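Local coordinates for Thiol:disulfide interchange protein (Proteus mirabilis, PDB 4OCF), which probably acts as a periplasmic thiol-disulfide oxidoreductase of the DsbA type, a thioredoxin-fold protein that works through a redox-active disulfide, at residues T12-P17 against D145-G150. The protein carries 1 engineered substitution. Numbering follows the deposited sequence.
Sequences TNLSKP and DFQING
A Schellman motif ends helix 130-145, and at its turn Gln147, with positive phi, reaches across to the loop that leaves edge strand 11-13, laying its amide beside Ser15 and Lys16. Gln147 CG points opposite its own carbonyl carbon (chi1 -49°) and the chain runs extended from there, which carries the amide over to the other backbone. Gln147 OE1 comes within 3.5 Å of Lys16 N, a close approach rather than a hydrogen bond. A water makes the polar link instead: it accepts from Ser15 N at 3.2 Å and donates weakly to Gln147 OE1 at 2.9 Å. On the NE2 side the Lys16 side chain crosses the glutamine at about a right angle, bringing Lys16 CD to 3.7 Å from Gln147 NE2, and then turns its ammonium end off elsewhere.

In this thioredoxin fold of the DsbA subfamily, the glutamine belongs to the connection that runs from helix 130-145 into strand 153-156. Leu14 makes the buried, apolar half of the contact with Phe146. Leu14 CD2 stands 4.0 Å from Phe146 O. The same Leu14 methyl comes to Phe146 CD1 at 4.3 Å, oblique to the ring. The leucine and glutamine side chains run alongside each other, pointing opposite ways. The central sheet covers this side: Leu14 and Phe146 both touch Val155 of strand 153-156, the Phe146 ring also meets Phe27 with the planes inclined at about 55°, and the Leu14 backbone is hydrogen-bonded to Lys159.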
loop_
_atom_site.group_PDB
_atom_site.type_symbol
_atom_site.label_atom_id
_atom_site.label_comp_id
_atom_site.label_asym_id
_atom_site.label_seq_id
_atom_site.Cartn_x
_atom_site.Cartn_y
_atom_site.Cartn_z
ATOM N N THR A 12 5.069 -16.925 -0.166
ATOM C CA THR A 12 4.989 -17.845 0.947
ATOM C C THR A 12 3.543 -17.916 1.405
ATOM O O THR A 12 2.769 -16.984 1.195
ATOM C CB THR A 12 5.850 -17.357 2.125
ATOM O OG1 THR A 12 5.372 -16.082 2.575
ATOM C CG2 THR A 12 7.291 -17.200 1.694
ATOM N N ASN A 13 3.187 -19.024 2.039
ATOM C CA ASN A 13 1.867 -19.192 2.628
ATOM C C ASN A 13 1.766 -18.463 3.962
ATOM O O ASN A 13 2.615 -18.647 4.829
ATOM C CB ASN A 13 1.624 -20.676 2.878
ATOM C CG ASN A 13 1.355 -21.447 1.619
ATOM O OD1 ASN A 13 1.443 -20.925 0.519
ATOM N ND2 ASN A 13 1.035 -22.720 1.779
ATOM N N LEU A 14 0.727 -17.650 4.156
ATOM C CA LEU A 14 0.455 -17.133 5.494
ATOM C C LEU A 14 0.217 -18.320 6.398
ATOM O O LEU A 14 -0.483 -19.248 6.021
ATOM C CB LEU A 14 -0.778 -16.233 5.533
ATOM C CG LEU A 14 -0.531 -14.728 5.355
ATOM C CD1 LEU A 14 0.184 -14.423 4.066
ATOM C CD2 LEU A 14 -1.850 -14.000 5.385
ATOM N N SER A 15 0.785 -18.269 7.596
ATOM C CA SER A 15 0.588 -19.314 8.589
ATOM C C SER A 15 -0.871 -19.404 9.037
ATOM O O SER A 15 -1.397 -20.487 9.254
ATOM C CB SER A 15 1.451 -19.016 9.802
ATOM O OG SER A 15 1.277 -20.019 10.783
ATOM N N LYS A 16 -1.500 -18.242 9.194
ATOM C CA LYS A 16 -2.906 -18.140 9.570
ATOM C C LYS A 16 -3.596 -17.352 8.475
ATOM O O LYS A 16 -3.447 -16.126 8.389
ATOM C CB LYS A 16 -3.045 -17.411 10.903
ATOM C CG LYS A 16 -2.061 -17.897 11.987
ATOM C CD LYS A 16 -1.867 -16.858 13.118
ATOM C CE LYS A 16 -3.076 -16.794 14.078
ATOM N NZ LYS A 16 -2.747 -16.254 15.443
ATOM N N PRO A 17 -4.317 -18.053 7.600
ATOM C CA PRO A 17 -5.018 -17.400 6.485
ATOM C C PRO A 17 -6.122 -16.471 6.972
ATOM O O PRO A 17 -6.685 -16.704 8.044
ATOM C CB PRO A 17 -5.597 -18.569 5.706
ATOM C CG PRO A 17 -4.755 -19.714 6.084
ATOM C CD PRO A 17 -4.412 -19.511 7.515
ATOM N N ASP A 145 -3.595 -8.970 11.398
ATOM C CA ASP A 145 -4.189 -10.224 10.934
ATOM C C ASP A 145 -3.418 -10.867 9.780
ATOM O O ASP A 145 -3.445 -12.087 9.616
ATOM C CB ASP A 145 -5.637 -10.002 10.503
ATOM C CG ASP A 145 -6.539 -9.594 11.648
ATOM O OD1 ASP A 145 -6.155 -9.760 12.825
ATOM O OD2 ASP A 145 -7.639 -9.109 11.347
ATOM N N PHE A 146 -2.757 -10.057 8.957
ATOM C CA PHE A 146 -2.010 -10.597 7.815
ATOM C C PHE A 146 -0.557 -10.846 8.171
ATOM O O PHE A 146 0.229 -11.239 7.311
ATOM C CB PHE A 146 -2.051 -9.648 6.627
ATOM C CG PHE A 146 -3.387 -9.573 5.944
ATOM C CD1 PHE A 146 -3.539 -10.059 4.652
ATOM C CD2 PHE A 146 -4.481 -9.018 6.580
ATOM C CE1 PHE A 146 -4.747 -9.998 4.017
ATOM C CE2 PHE A 146 -5.697 -8.944 5.934
ATOM C CZ PHE A 146 -5.835 -9.440 4.657
ATOM N N GLN A 147 -0.210 -10.561 9.421
ATOM C CA GLN A 147 1.138 -10.733 9.942
ATOM C C GLN A 147 2.180 -10.002 9.092
ATOM O O GLN A 147 3.212 -10.559 8.720
ATOM C CB GLN A 147 1.460 -12.228 10.064
ATOM C CG GLN A 147 0.360 -13.030 10.788
ATOM C CD GLN A 147 0.449 -14.537 10.533
ATOM O OE1 GLN A 147 -0.028 -15.051 9.503
ATOM N NE2 GLN A 147 1.053 -15.256 11.485
ATOM N N ILE A 148 1.892 -8.744 8.787
ATOM C CA ILE A 148 2.794 -7.913 8.011
ATOM C C ILE A 148 3.935 -7.365 8.880
ATOM O O ILE A 148 3.706 -6.591 9.824
ATOM C CB ILE A 148 2.030 -6.752 7.355
ATOM C CG1 ILE A 148 0.909 -7.312 6.457
ATOM C CG2 ILE A 148 2.971 -5.863 6.571
ATOM C CD1 ILE A 148 1.375 -8.347 5.430
ATOM N N ASN A 149 5.145 -7.759 8.510
ATOM C CA ASN A 149 6.404 -7.406 9.184
ATOM C C ASN A 149 7.292 -6.432 8.421
ATOM O O ASN A 149 8.350 -6.050 8.913
ATOM C CB ASN A 149 7.296 -8.661 9.293
ATOM C CG ASN A 149 6.785 -9.661 10.270
ATOM O OD1 ASN A 149 6.280 -9.306 11.329
ATOM N ND2 ASN A 149 6.924 -10.936 9.927
ATOM N N GLY A 150 6.937 -6.129 7.181
ATOM C CA GLY A 150 7.767 -5.273 6.359
ATOM C C GLY A 150 6.997 -4.859 5.127
ATOM O O GLY A 150 6.023 -5.494 4.769
HETATM O O HOH W 1 2.460 -15.573 8.182
#